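Local coordinates for uncharacterized protein (Clostridium sporogenes, PDB 4Q0Y) that is of unknown function but has a hot-dog, thioesterase-like fold, in which an antiparallel sheet packs against a helix, at residues B[72-77]-B[89-94]; B[41-46]-B[102-107]; B[10-15]-B[27-32]. One frame throughout, in Å; residues are numbered along the deposited sequence.

Interaction 1. Residues B[72-77]-B[89-94]; sequences IQPNLK and FLLYIL
Ile72 and Leu91 form an antiparallel hydrogen-bonded pair in the beta hairpin of strands 68-80 and 83-95, at the middle of the hot-dog sheet. Ile72 N gives a bond of 2.9 Å to Leu91 O, and Leu91 N returns one to Ile72 O, both nearly straight at the hydrogen. The acceptors are met differently: Leu91 N comes almost head-on to Ile72 O, whereas Ile72 N is tilted 21° from the carbonyl plane of Leu91. Further along, Phe89 N reaches Pro74 O at a longer 3.3 Å, within the carbonyl plane. Pro74 has no N-H, so the bond that would return to Phe89 O is missing. Phe89 O, buried with no hydrogen-bond donor, meets instead the CA of Gln73 in a C-H...O contact of 3.3 Å. Within 72-77, Gln73 NE2 donates in its own amide plane to a lone pair of Asn75 OD1, 2.9 Å away, tying the extended glutamine chain to the residue two further on. Asn75 ND2 is held in turn by Ser10 OG and Asp12 OD2 of strand 4-15.

Leu90 lies alongside Gln73, pointing the same way, with CD2 near the Gln73 chain. The face bearing Ile72 and Leu91 is apolar. Ile72 has CG1 between its backbone N and carbonyl carbon (chi1 63°), which lays CG1 against Leu91 CB at 3.8 Å and leaves CG2 to meet Ile93 CG2. Phe39 and Met43 of helix 33-44 cover this surface. The Pro74 ring crosses the Phe89 side chain at about a right angle, its CG near the plane of the aromatic ring, at the edge. Leu76 CD2 approaches the same ring obliquely, 3.7 Å from Phe89 CD2.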
loop_
_atom_site.group_PDB
_atom_site.type_symbol
_atom_site.label_atom_id
_atom_site.label_comp_id
_atom_site.label_asym_id
_atom_site.label_seq_id
_atom_site.Cartn_x
_atom_site.Cartn_y
_atom_site.Cartn_z
ATOM N N ILE B 72 11.084 15.218 7.151
ATOM C CA ILE B 72 9.841 14.646 7.611
ATOM C C ILE B 72 10.054 13.584 8.675
ATOM O O ILE B 72 11.055 12.851 8.682
ATOM C CB ILE B 72 8.985 14.068 6.446
ATOM C CG1 ILE B 72 9.710 12.899 5.738
ATOM C CG2 ILE B 72 8.648 15.165 5.453
ATOM C CD1 ILE B 72 8.847 12.176 4.718
ATOM N N GLN B 73 9.069 13.521 9.580
ATOM C CA GLN B 73 9.033 12.565 10.679
ATOM C C GLN B 73 7.705 11.832 10.594
ATOM O O GLN B 73 6.704 12.310 11.155
ATOM C CB GLN B 73 9.204 13.266 12.022
ATOM C CG GLN B 73 9.187 12.310 13.224
ATOM C CD GLN B 73 9.216 13.049 14.548
ATOM O OE1 GLN B 73 9.950 14.038 14.721
ATOM N NE2 GLN B 73 8.401 12.598 15.483
ATOM N N PRO B 74 7.678 10.680 9.897
ATOM C CA PRO B 74 6.493 9.832 9.953
ATOM C C PRO B 74 6.413 9.161 11.315
ATOM O O PRO B 74 7.414 8.584 11.783
ATOM C CB PRO B 74 6.726 8.792 8.841
ATOM C CG PRO B 74 8.185 8.769 8.638
ATOM C CD PRO B 74 8.657 10.178 8.904
ATOM N N ASN B 75 5.252 9.286 11.948
ATOM C CA ASN B 75 4.958 8.702 13.234
ATOM C C ASN B 75 4.104 7.482 12.976
ATOM O O ASN B 75 3.083 7.566 12.289
ATOM C CB ASN B 75 4.237 9.720 14.108
ATOM C CG ASN B 75 5.105 10.913 14.388
ATOM O OD1 ASN B 75 6.184 10.771 14.956
ATOM N ND2 ASN B 75 4.696 12.072 13.912
ATOM N N LEU B 76 4.552 6.339 13.471
ATOM C CA LEU B 76 4.022 5.077 13.014
ATOM C C LEU B 76 3.919 4.002 14.068
ATOM O O LEU B 76 4.468 4.119 15.173
ATOM C CB LEU B 76 4.867 4.600 11.834
ATOM C CG LEU B 76 6.372 4.438 12.098
ATOM C CD1 LEU B 76 6.722 3.126 12.775
ATOM C CD2 LEU B 76 7.124 4.616 10.782
ATOM N N LYS B 77 3.226 2.948 13.691
ATOM C CA LYS B 77 3.194 1.689 14.459
ATOM C C LYS B 77 3.772 0.623 13.575
ATOM O O LYS B 77 3.511 0.639 12.360
ATOM C CB LYS B 77 1.782 1.291 14.871
ATOM C CG LYS B 77 1.193 2.306 15.802
ATOM C CD LYS B 77 -0.209 2.002 16.276
ATOM C CE LYS B 77 -0.612 3.148 17.215
ATOM N NZ LYS B 77 -0.174 2.917 18.626
ATOM N N PHE B 89 10.517 7.601 11.942
ATOM C CA PHE B 89 11.735 7.794 11.147
ATOM C C PHE B 89 12.005 9.284 11.044
ATOM O O PHE B 89 11.097 10.102 11.171
ATOM C CB PHE B 89 11.637 7.217 9.733
ATOM C CG PHE B 89 11.562 5.726 9.680
ATOM C CD1 PHE B 89 12.616 4.949 10.148
ATOM C CD2 PHE B 89 10.452 5.097 9.128
ATOM C CE1 PHE B 89 12.545 3.554 10.109
ATOM C CE2 PHE B 89 10.377 3.708 9.083
ATOM C CZ PHE B 89 11.412 2.938 9.580
ATOM N N LEU B 90 13.272 9.634 10.845
ATOM C CA LEU B 90 13.692 10.993 10.527
ATOM C C LEU B 90 14.273 10.909 9.113
ATOM O O LEU B 90 15.286 10.239 8.896
ATOM C CB LEU B 90 14.735 11.494 11.516
ATOM C CG LEU B 90 14.273 11.538 12.982
ATOM C CD1 LEU B 90 15.405 11.989 13.871
ATOM C CD2 LEU B 90 13.059 12.443 13.138
ATOM N N LEU B 91 13.579 11.530 8.162
ATOM C CA LEU B 91 13.922 11.436 6.748
ATOM C C LEU B 91 14.132 12.806 6.142
ATOM O O LEU B 91 13.496 13.773 6.536
ATOM C CB LEU B 91 12.819 10.727 5.983
ATOM C CG LEU B 91 12.292 9.400 6.538
ATOM C CD1 LEU B 91 11.085 8.965 5.725
ATOM C CD2 LEU B 91 13.383 8.351 6.499
ATOM N N TYR B 92 15.006 12.860 5.135
ATOM C CA TYR B 92 15.063 13.995 4.189
ATOM C C TYR B 92 14.389 13.500 2.924
ATOM O O TYR B 92 14.701 12.402 2.450
ATOM C CB TYR B 92 16.504 14.449 3.885
ATOM C CG TYR B 92 17.457 14.492 5.086
ATOM C CD1 TYR B 92 17.033 14.947 6.357
ATOM C CD2 TYR B 92 18.795 14.151 4.932
ATOM C CE1 TYR B 92 17.903 14.987 7.440
ATOM C CE2 TYR B 92 19.678 14.191 6.012
ATOM C CZ TYR B 92 19.224 14.603 7.262
ATOM O OH TYR B 92 20.086 14.664 8.326
ATOM N N ILE B 93 13.486 14.302 2.359
ATOM C CA ILE B 93 12.787 13.893 1.139
ATOM C C ILE B 93 12.914 14.973 0.078
ATOM O O ILE B 93 12.768 16.152 0.391
ATOM C CB ILE B 93 11.325 13.463 1.431
ATOM C CG1 ILE B 93 10.736 12.728 0.238
ATOM C CG2 ILE B 93 10.448 14.645 1.831
ATOM C CD1 ILE B 93 9.605 11.795 0.609
ATOM N N LEU B 94 13.264 14.542 -1.145
ATOM C CA LEU B 94 13.429 15.418 -2.303
ATOM C C LEU B 94 12.514 14.860 -3.377
ATOM O O LEU B 94 12.748 13.757 -3.872
ATOM C CB LEU B 94 14.880 15.395 -2.749
ATOM C CG LEU B 94 15.905 15.872 -1.735
ATOM C CD1 LEU B 94 17.311 15.539 -2.234
ATOM C CD2 LEU B 94 15.746 17.357 -1.464
#

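Interaction 2. Residues B[41-46]-B[102-107]; sequences VIMNSL and SYIIFS
The Phe106 ring points its far end at the C-terminal end of helix 33-44 and the loop that follows, where two methyl groups close on the same carbon. Leu46 CD1 sits at the ring edge, in the plane, 3.8 Å from Phe106 CZ. The methyl of Met43, a selenomethionine, approaches the ring obliquely instead, with CE also 3.8 Å from Phe106 CZ. Both side chains run opposite to the phenylalanine, and their methyls meet its CZ end next to each other. Phe89 of the adjacent strand 83-95 stacks edge-to-face with Phe106.

Met43 does not reach straight out from the helix. Its chain bends at both outer torsions (chi2 -61°, chi3 -62°), a curl that carries CE to the phenylalanine while the selenium stays 4.4 Å from Ile104 CD1. That CD1 atom is the second point of contact on the strand: Ile104 CG1 stands anti to its own carbonyl carbon (chi1 -66°), and the methyl at its end reaches across to Ile42 CG2 at 4.2 Å and to Leu46 CD2 at 4.4 Å. Ile42 and Ile104 meet at a slant.

No hydrogen bond joins the two segments, and the nearest CA atoms, those of Leu46 and Ile104, are 9.5 Å apart; the interface is made by the ends of apolar side chains. Ile42 also touches Ile122 and Leu123 of helix 117-126, which joins the same apolar layer. The end of a helix and the loop after it, laid over the face of an antiparallel sheet that bears Ile104 and Phe106, belong to the helix-on-sheet arrangement of the hot-dog fold.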
loop_
_atom_site.group_PDB
_atom_site.type_symbol
_atom_site.label_atom_id
_atom_site.label_comp_id
_atom_site.label_asym_id
_atom_site.label_seq_id
_atom_site.Cartn_x
_atom_site.Cartn_y
_atom_site.Cartn_z
ATOM N N VAL B 41 2.717 2.624 2.112
ATOM C CA VAL B 41 2.955 1.659 1.050
ATOM C C VAL B 41 4.366 1.851 0.463
ATOM O O VAL B 41 5.106 0.880 0.304
ATOM C CB VAL B 41 1.862 1.728 -0.032
ATOM C CG1 VAL B 41 2.252 0.962 -1.289
ATOM C CG2 VAL B 41 0.548 1.175 0.541
ATOM N N ILE B 42 4.742 3.108 0.201
ATOM C CA ILE B 42 6.109 3.421 -0.269
ATOM C C ILE B 42 7.161 2.952 0.741
ATOM O O ILE B 42 8.101 2.236 0.357
ATOM C CB ILE B 42 6.284 4.927 -0.566
ATOM C CG1 ILE B 42 5.474 5.270 -1.813
ATOM C CG2 ILE B 42 7.775 5.292 -0.714
ATOM C CD1 ILE B 42 5.301 6.752 -2.047
HETATM N N MSE B 43 6.978 3.310 2.016
HETATM C CA MSE B 43 7.946 2.972 3.071
HETATM C C MSE B 43 8.110 1.471 3.240
HETATM O O MSE B 43 9.230 0.998 3.471
HETATM C CB MSE B 43 7.632 3.635 4.409
HETATM C CG MSE B 43 7.743 5.165 4.366
HETATM SE SE MSE B 43 9.559 5.799 3.917
HETATM C CE MSE B 43 10.454 5.013 5.486
ATOM N N ASN B 44 7.021 0.709 3.112
ATOM C CA ASN B 44 7.095 -0.765 3.176
ATOM C C ASN B 44 7.613 -1.452 1.898
ATOM O O ASN B 44 7.817 -2.667 1.908
ATOM C CB ASN B 44 5.738 -1.375 3.534
ATOM C CG ASN B 44 5.414 -1.270 5.010
ATOM O OD1 ASN B 44 6.309 -1.195 5.858
ATOM N ND2 ASN B 44 4.150 -1.369 5.327
ATOM N N SER B 45 7.782 -0.699 0.815
ATOM C CA SER B 45 8.204 -1.262 -0.452
ATOM C C SER B 45 9.582 -0.772 -0.919
ATOM O O SER B 45 9.991 -1.109 -2.045
ATOM C CB SER B 45 7.106 -1.011 -1.482
ATOM O OG SER B 45 7.055 0.327 -1.837
ATOM N N LEU B 46 10.350 -0.130 -0.032
ATOM C CA LEU B 46 11.669 0.415 -0.406
ATOM C C LEU B 46 12.638 -0.627 -0.945
ATOM O O LEU B 46 13.366 -0.334 -1.881
ATOM C CB LEU B 46 12.340 1.142 0.768
ATOM C CG LEU B 46 11.595 2.334 1.353
ATOM C CD1 LEU B 46 12.303 2.804 2.623
ATOM C CD2 LEU B 46 11.468 3.440 0.335
ATOM N N SER B 102 12.558 11.001 -7.393
ATOM C CA SER B 102 12.562 11.467 -6.023
ATOM C C SER B 102 13.569 10.700 -5.205
ATOM O O SER B 102 13.977 9.613 -5.607
ATOM C CB SER B 102 11.169 11.328 -5.387
ATOM O OG SER B 102 10.216 12.087 -6.106
ATOM N N TYR B 103 13.940 11.263 -4.057
ATOM C CA TYR B 103 14.906 10.660 -3.136
ATOM C C TYR B 103 14.396 10.689 -1.703
ATOM O O TYR B 103 13.822 11.678 -1.269
ATOM C CB TYR B 103 16.229 11.384 -3.182
ATOM C CG TYR B 103 16.867 11.347 -4.553
ATOM C CD1 TYR B 103 16.506 12.270 -5.537
ATOM C CD2 TYR B 103 17.784 10.377 -4.881
ATOM C CE1 TYR B 103 17.071 12.224 -6.816
ATOM C CE2 TYR B 103 18.370 10.323 -6.152
ATOM C CZ TYR B 103 18.009 11.249 -7.106
ATOM O OH TYR B 103 18.575 11.170 -8.364
ATOM N N ILE B 104 14.658 9.596 -0.977
ATOM C CA ILE B 104 14.430 9.513 0.466
ATOM C C ILE B 104 15.778 9.167 1.115
ATOM O O ILE B 104 16.410 8.193 0.710
ATOM C CB ILE B 104 13.378 8.444 0.817
ATOM C CG1 ILE B 104 12.010 8.889 0.265
ATOM C CG2 ILE B 104 13.331 8.200 2.337
ATOM C CD1 ILE B 104 10.941 7.818 0.293
ATOM N N ILE B 105 16.214 9.982 2.080
ATOM C CA ILE B 105 17.469 9.771 2.797
ATOM C C ILE B 105 17.129 9.594 4.275
ATOM O O ILE B 105 16.368 10.369 4.825
ATOM C CB ILE B 105 18.416 10.986 2.624
ATOM C CG1 ILE B 105 18.740 11.240 1.140
ATOM C CG2 ILE B 105 19.701 10.816 3.444
ATOM C CD1 ILE B 105 19.343 12.610 0.886
ATOM N N PHE B 106 17.725 8.602 4.916
ATOM C CA PHE B 106 17.482 8.370 6.350
ATOM C C PHE B 106 18.481 9.238 7.110
ATOM O O PHE B 106 19.681 9.031 6.998
ATOM C CB PHE B 106 17.614 6.887 6.685
ATOM C CG PHE B 106 16.429 6.067 6.253
ATOM C CD1 PHE B 106 16.228 5.762 4.919
ATOM C CD2 PHE B 106 15.486 5.642 7.172
ATOM C CE1 PHE B 106 15.118 5.050 4.508
ATOM C CE2 PHE B 106 14.367 4.919 6.771
ATOM C CZ PHE B 106 14.191 4.605 5.439
ATOM N N SER B 107 17.969 10.222 7.855
ATOM C CA SER B 107 18.761 11.203 8.610
ATOM C C SER B 107 19.715 10.506 9.571
ATOM O O SER B 107 19.329 9.537 10.242
ATOM C CB SER B 107 17.855 12.140 9.431
ATOM O OG SER B 107 18.637 13.073 10.173
#

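Interaction 3. Residues B[10-15]-B[27-32]; sequences SIDVFK and IGVIYD
Val13 faces two residues at once: Ile27 and Gly28 together make a classic beta bulge opposite it. Val13 O takes both of their N-H groups, from Ile27 N at 2.8 Å and from Gly28 N at 3.1 Å, with the two donors tilted from the carbonyl plane by 19° and 27°. Val13 N completes the grip with a bond to Gly28 O. In the bulge Ile27 points its side chain toward strand 4-15, where its CD1 comes within 3.5 Å of Lys15 N and also lies against Lys15 CB.

Beyond the bulge the register is regular. Ile11 and Ile30 form an antiparallel hydrogen-bonded pair, with bonds in both directions; the bond from Ile30 N to Ile11 O measures 2.9 Å. The two strands make a beta hairpin at one margin of the hot-dog sheet, strand 26-30 being outermost within the chain and strand 4-15 lying between it and strand 68-80.

On the face bearing Ile11, Val13 and Ile30, Val13 CG2 meets Ile30 CD1 at 4.0 Å, their side chains slanting across each other. Leu36 and Phe39 of helix 33-44 lie against Ile11 here. On the face of Asp12 and Val29, these two form a non-hydrogen-bonded pair and point the same way. The Asp12 carboxylate makes a salt bridge with Lys26 through OD1 and accepts from Asn75 through OD2. Ser10 turns its OG between its backbone N and carbonyl carbon (chi1 61°), where the same Asn75 ND2 binds it.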
loop_
_atom_site.group_PDB
_atom_site.type_symbol
_atom_site.label_atom_id
_atom_site.label_comp_id
_atom_site.label_asym_id
_atom_site.label_seq_id
_atom_site.Cartn_x
_atom_site.Cartn_y
_atom_site.Cartn_z
ATOM N N SER B 10 0.644 10.175 11.674
ATOM C CA SER B 10 0.901 11.506 11.114
ATOM C C SER B 10 2.298 11.571 10.503
ATOM O O SER B 10 3.118 10.673 10.744
ATOM C CB SER B 10 0.809 12.595 12.190
ATOM O OG SER B 10 1.764 12.377 13.199
ATOM N N ILE B 11 2.542 12.637 9.743
ATOM C CA ILE B 11 3.884 12.988 9.295
ATOM C C ILE B 11 4.144 14.453 9.647
ATOM O O ILE B 11 3.499 15.329 9.109
ATOM C CB ILE B 11 4.097 12.797 7.763
ATOM C CG1 ILE B 11 3.760 11.374 7.296
ATOM C CG2 ILE B 11 5.528 13.174 7.385
ATOM C CD1 ILE B 11 3.575 11.228 5.797
ATOM N N ASP B 12 5.092 14.705 10.542
ATOM C CA ASP B 12 5.526 16.074 10.840
ATOM C C ASP B 12 6.443 16.539 9.712
ATOM O O ASP B 12 7.307 15.776 9.271
ATOM C CB ASP B 12 6.240 16.161 12.172
ATOM C CG ASP B 12 5.323 15.853 13.321
ATOM O OD1 ASP B 12 4.330 16.569 13.453
ATOM O OD2 ASP B 12 5.596 14.920 14.094
ATOM N N VAL B 13 6.243 17.779 9.260
ATOM C CA VAL B 13 6.947 18.321 8.105
ATOM C C VAL B 13 7.728 19.566 8.538
ATOM O O VAL B 13 7.176 20.479 9.165
ATOM C CB VAL B 13 5.989 18.671 6.959
ATOM C CG1 VAL B 13 6.759 19.193 5.735
ATOM C CG2 VAL B 13 5.134 17.453 6.601
ATOM N N PHE B 14 9.000 19.592 8.169
ATOM C CA PHE B 14 9.962 20.637 8.547
ATOM C C PHE B 14 10.682 21.172 7.318
ATOM O O PHE B 14 10.806 20.456 6.312
ATOM C CB PHE B 14 11.015 20.090 9.508
ATOM C CG PHE B 14 10.448 19.491 10.773
ATOM C CD1 PHE B 14 9.988 18.144 10.792
ATOM C CD2 PHE B 14 10.388 20.233 11.948
ATOM C CE1 PHE B 14 9.477 17.573 11.949
ATOM C CE2 PHE B 14 9.864 19.650 13.109
ATOM C CZ PHE B 14 9.412 18.329 13.105
ATOM N N LYS B 15 11.184 22.403 7.416
ATOM C CA LYS B 15 11.906 23.027 6.324
ATOM C C LYS B 15 13.221 22.302 6.082
ATOM O O LYS B 15 13.938 21.991 7.023
ATOM C CB LYS B 15 12.162 24.500 6.612
ATOM C CG LYS B 15 12.764 25.259 5.459
ATOM C CD LYS B 15 12.721 26.744 5.769
ATOM C CE LYS B 15 13.330 27.546 4.668
ATOM N NZ LYS B 15 12.659 27.315 3.361
ATOM N N ILE B 27 7.016 23.239 9.591
ATOM C CA ILE B 27 6.101 23.795 8.576
ATOM C C ILE B 27 4.668 23.352 8.821
ATOM O O ILE B 27 3.747 24.160 8.712
ATOM C CB ILE B 27 6.566 23.409 7.147
ATOM C CG1 ILE B 27 7.814 24.216 6.813
ATOM C CG2 ILE B 27 5.481 23.655 6.076
ATOM C CD1 ILE B 27 8.543 23.750 5.571
ATOM N N GLY B 28 4.464 22.075 9.095
ATOM C CA GLY B 28 3.115 21.576 9.298
ATOM C C GLY B 28 3.085 20.098 9.591
ATOM O O GLY B 28 4.128 19.489 9.882
ATOM N N VAL B 29 1.892 19.524 9.496
ATOM C CA VAL B 29 1.686 18.114 9.778
ATOM C C VAL B 29 0.646 17.573 8.817
ATOM O O VAL B 29 -0.320 18.277 8.492
ATOM C CB VAL B 29 1.322 17.867 11.240
ATOM C CG1 VAL B 29 0.163 18.757 11.655
ATOM C CG2 VAL B 29 1.078 16.381 11.502
ATOM N N ILE B 30 0.893 16.353 8.333
ATOM C CA ILE B 30 -0.015 15.616 7.452
ATOM C C ILE B 30 -0.759 14.604 8.319
ATOM O O ILE B 30 -0.142 13.756 8.953
ATOM C CB ILE B 30 0.737 14.913 6.293
ATOM C CG1 ILE B 30 1.470 15.954 5.421
ATOM C CG2 ILE B 30 -0.232 14.091 5.436
ATOM C CD1 ILE B 30 2.455 15.371 4.450
ATOM N N TYR B 31 -2.086 14.709 8.334
ATOM C CA TYR B 31 -2.986 13.801 9.078
ATOM C C TYR B 31 -3.935 13.003 8.207
ATOM O O TYR B 31 -4.588 12.065 8.695
ATOM C CB TYR B 31 -3.875 14.633 10.020
ATOM C CG TYR B 31 -3.115 15.297 11.133
ATOM C CD1 TYR B 31 -2.317 14.546 11.993
ATOM C CD2 TYR B 31 -3.205 16.671 11.344
ATOM C CE1 TYR B 31 -1.615 15.136 13.037
ATOM C CE2 TYR B 31 -2.524 17.269 12.390
ATOM C CZ TYR B 31 -1.726 16.499 13.223
ATOM O OH TYR B 31 -1.004 17.084 14.226
ATOM N N ASP B 32 -4.035 13.359 6.917
ATOM C CA ASP B 32 -5.031 12.772 6.021
ATOM C C ASP B 32 -4.818 11.265 5.843
ATOM O O ASP B 32 -3.725 10.831 5.447
ATOM C CB ASP B 32 -4.922 13.440 4.645
ATOM C CG ASP B 32 -5.967 12.935 3.671
ATOM O OD1 ASP B 32 -7.121 13.324 3.800
ATOM O OD2 ASP B 32 -5.617 12.105 2.812
#

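In the fold
All three contacts involve one antiparallel sheet, in which strands 26-30, 4-15, 68-80, 83-95 and 102-106 lie next to one another in that order. Interaction 3 joins the first two, interaction 1 the third and fourth, and interaction 2 ties the fifth to the end of helix 33-44 and the loop after it. The centre of interaction 1 is about 9 Å from each of the others, and it touches both; interactions 2 and 3 lie about 16 Å apart, centre to centre, without touching. Along the chain interaction 3 closes first, and interaction 1 is nested within the loop closed by interaction 2. Helix 33-44, which follows strand 26-30, thus packs across the sheet that the later strands complete.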